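PDB 6N36: beta-lactamase from Chitinophaga pinensis, which probably hydrolyses the amide bond of beta-lactam antibiotics, using a pair of zinc ions held in a metallo-beta-lactamase fold. Local coordinates for residues 14-19 and 224-229. Residues are numbered along the deposited sequence; the frame is centred on the assembly and turned at random. Where two conformers were deposited one is given.
With ZN (zinc ion), chain B.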
ATOM      1  N   LYS A  14     -17.073  -2.347   6.703  1.00 31.67           N
ATOM      2  CA  LYS A  14     -17.673  -0.986   6.715  1.00 33.32           C
ATOM      3  C   LYS A  14     -16.563   0.073   6.838  1.00 32.38           C
ATOM      4  O   LYS A  14     -16.699   1.190   6.232  1.00 31.72           O
ATOM      5  CB  LYS A  14     -18.707  -0.891   7.837  1.00 36.36           C
ATOM      6  CG  LYS A  14     -18.102  -0.795   9.232  1.00 38.13           C
ATOM      7  CD  LYS A  14     -19.157  -0.644  10.364  1.00 40.15           C
ATOM      8  CE  LYS A  14     -19.202  -1.887  11.224  1.00 43.99           C
ATOM      9  NZ  LYS A  14     -17.880  -2.236  11.805  1.00 42.56           N
ATOM     10  N   GLU A  15     -15.462  -0.222   7.554  1.00 29.65           N
ATOM     11  CA  GLU A  15     -14.387   0.789   7.746  1.00 29.62           C
ATOM     12  C   GLU A  15     -13.588   0.988   6.443  1.00 28.11           C
ATOM     13  O   GLU A  15     -12.896   2.046   6.278  1.00 26.39           O
ATOM     14  CB  GLU A  15     -13.476   0.354   8.890  1.00 31.84           C
ATOM     15  CG  GLU A  15     -14.191   0.358  10.232  1.00 35.30           C
ATOM     16  CD  GLU A  15     -13.282   0.174  11.438  1.00 38.59           C
ATOM     17  OE1 GLU A  15     -12.086  -0.155  11.238  1.00 38.36           O
ATOM     18  OE2 GLU A  15     -13.764   0.384  12.585  1.00 44.10           O
ATOM     19  N   TRP A  16     -13.683   0.047   5.505  1.00 25.57           N
ATOM     20  CA  TRP A  16     -12.950   0.189   4.209  1.00 25.14           C
ATOM     21  C   TRP A  16     -13.554   1.323   3.383  1.00 25.21           C
ATOM     22  O   TRP A  16     -12.836   1.957   2.598  1.00 23.57           O
ATOM     23  CB  TRP A  16     -12.994  -1.114   3.407  1.00 23.88           C
ATOM     24  CG  TRP A  16     -12.132  -2.195   3.958  1.00 23.64           C
ATOM     25  CD1 TRP A  16     -11.387  -2.172   5.097  1.00 23.86           C
ATOM     26  CD2 TRP A  16     -12.002  -3.507   3.399  1.00 22.49           C
ATOM     27  NE1 TRP A  16     -10.800  -3.398   5.289  1.00 23.52           N
ATOM     28  CE2 TRP A  16     -11.116  -4.214   4.235  1.00 24.03           C
ATOM     29  CE3 TRP A  16     -12.560  -4.144   2.285  1.00 23.60           C
ATOM     30  CZ2 TRP A  16     -10.807  -5.557   3.982  1.00 24.32           C
ATOM     31  CZ3 TRP A  16     -12.223  -5.450   2.020  1.00 24.19           C
ATOM     32  CH2 TRP A  16     -11.377  -6.145   2.883  1.00 24.77           C
ATOM     33  N   SER A  17     -14.856   1.500   3.485  1.00 26.48           N
ATOM     34  CA  SER A  17     -15.632   2.430   2.629  0.60 29.25           C
ATOM     35  C   SER A  17     -15.968   3.712   3.406  1.00 27.58           C
ATOM     36  O   SER A  17     -16.453   4.663   2.771  1.00 29.52           O
ATOM     37  CB  SER A  17     -16.867   1.724   2.102  0.60 33.01           C
ATOM     38  OG  SER A  17     -16.487   0.819   1.068  0.60 36.86           O
ATOM     39  N   ALA A  18     -15.755   3.724   4.725  1.00 27.88           N
ATOM     40  CA  ALA A  18     -16.131   4.856   5.617  1.00 28.37           C
ATOM     41  C   ALA A  18     -15.284   6.082   5.255  1.00 27.98           C
ATOM     42  O   ALA A  18     -14.060   5.978   5.147  1.00 26.85           O
ATOM     43  CB  ALA A  18     -15.954   4.513   7.072  1.00 28.18           C
ATOM     44  N   ASP A  19     -15.911   7.235   5.152  1.00 29.53           N
ATOM     45  CA  ASP A  19     -15.183   8.467   4.788  1.00 30.31           C
ATOM     46  C   ASP A  19     -14.265   8.862   5.939  1.00 29.44           C
ATOM     47  O   ASP A  19     -14.474   8.484   7.111  1.00 30.87           O
ATOM     48  CB  ASP A  19     -16.155   9.572   4.389  1.00 31.23           C
ATOM     49  CG  ASP A  19     -15.566  10.674   3.533  1.00 33.42           C
ATOM     50  OD1 ASP A  19     -14.357  10.604   3.160  1.00 32.14           O
ATOM     51  OD2 ASP A  19     -16.304  11.610   3.273  1.00 34.65           O
ATOM     52  N   ALA A 224       0.984   2.439   6.922  1.00 19.21           N
ATOM     53  CA  ALA A 224       0.710   1.115   6.333  1.00 19.44           C
ATOM     54  C   ALA A 224      -0.666   1.143   5.672  1.00 19.57           C
ATOM     55  O   ALA A 224      -1.399   2.107   5.798  1.00 20.34           O
ATOM     56  CB  ALA A 224       0.780   0.063   7.427  1.00 20.03           C
ATOM     57  N   PRO A 225      -1.018   0.072   4.932  1.00 19.43           N
ATOM     58  CA  PRO A 225      -2.230   0.072   4.140  1.00 19.27           C
ATOM     59  C   PRO A 225      -3.520  -0.034   4.950  1.00 18.92           C
ATOM     60  O   PRO A 225      -4.533   0.261   4.373  1.00 20.31           O
ATOM     61  CB  PRO A 225      -2.072  -1.157   3.240  1.00 21.33           C
ATOM     62  CG  PRO A 225      -0.595  -1.358   3.125  1.00 21.09           C
ATOM     63  CD  PRO A 225      -0.089  -1.010   4.505  1.00 20.77           C
ATOM     64  N   HIS A 226      -3.456  -0.522   6.187  1.00 18.06           N
ATOM     65  CA  HIS A 226      -4.632  -0.632   7.060  1.00 19.46           C
ATOM     66  C   HIS A 226      -4.368   0.195   8.311  1.00 21.14           C
ATOM     67  O   HIS A 226      -3.332   0.006   8.952  1.00 21.29           O
ATOM     68  CB  HIS A 226      -4.929  -2.087   7.405  1.00 19.48           C
ATOM     69  CG  HIS A 226      -5.473  -2.858   6.259  1.00 20.02           C
ATOM     70  ND1 HIS A 226      -6.835  -2.822   5.899  1.00 21.17           N
ATOM     71  CD2 HIS A 226      -4.848  -3.630   5.345  1.00 19.99           C
ATOM     72  CE1 HIS A 226      -7.008  -3.596   4.842  1.00 20.40           C
ATOM     73  NE2 HIS A 226      -5.827  -4.091   4.469  1.00 19.32           N
ATOM     74  N   ALA A 227      -5.361   0.979   8.733  1.00 22.66           N
ATOM     75  CA  ALA A 227      -5.213   1.890   9.885  1.00 23.13           C
ATOM     76  C   ALA A 227      -4.771   1.113  11.136  1.00 25.24           C
ATOM     77  O   ALA A 227      -4.004   1.680  11.926  1.00 25.85           O
ATOM     78  CB  ALA A 227      -6.566   2.532  10.131  1.00 23.95           C
ATOM     79  N   GLY A 228      -5.325  -0.062  11.373  1.00 26.71           N
ATOM     80  CA  GLY A 228      -5.067  -0.807  12.626  1.00 29.00           C
ATOM     81  C   GLY A 228      -3.619  -1.271  12.699  1.00 29.11           C
ATOM     82  O   GLY A 228      -3.102  -1.479  13.834  1.00 31.32           O
ATOM     83  N   GLN A 229      -2.956  -1.451  11.552  1.00 25.63           N
ATOM     84  CA  GLN A 229      -1.569  -1.965  11.521  1.00 25.02           C
ATOM     85  C   GLN A 229      -0.620  -0.947  12.146  1.00 25.12           C
ATOM     86  O   GLN A 229       0.412  -1.373  12.665  1.00 28.15           O
ATOM     87  CB  GLN A 229      -1.177  -2.317  10.090  1.00 24.84           C
ATOM     88  CG  GLN A 229      -1.904  -3.578   9.681  1.00 25.49           C
ATOM     89  CD  GLN A 229      -1.674  -3.972   8.260  1.00 27.23           C
ATOM     90  OE1 GLN A 229      -1.442  -3.116   7.397  1.00 27.10           O
ATOM     91  NE2 GLN A 229      -1.837  -5.282   8.048  1.00 30.37           N
TER
HETATM   92 ZN    ZN B 501      -5.599  -5.229   2.751  0.90 22.01          ZN
HETATM   93  O   HOH W   1      -4.109  -6.498   3.245  1.00 27.52           O
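W16 and H226 carry this small contact between them: the indole nitrogen comes up to the imidazole, W16 NE1 lying 3.8 Å from H226 CE1. It arrives at the edge of the histidine ring, near its plane, and the two ring planes are inclined at 47°, an oblique meeting without a hydrogen bond. The imidazole is a zinc ligand. H226 NE2 binds the metal at 2.1 Å, D87 and H88 supply two more ligands, and water 1 lies 2.0 Å from the zinc. H83, H85 and H160 bind the second zinc, a pairing of Asp-His-His and three-His sites as in subclass B3 metallo-beta-lactamases. At the other ring nitrogen, H226 ND1 is hydrogen-bonded to D36 OD2, so metal and carboxylate together fix the rotation of the imidazole, and the carboxylate probably strengthens its donation to zinc. The indole of W16 also touches D36 and D87, while Y11 meets it edge-to-face. A weak hydrogen bond runs from H226 N to Q229 OE1. The contact brings the short N-terminal helix 14-17 beside the loop that leaves edge strand 221-223 and enters helix 227-230, with helix 86-89 touching both W16 and P225.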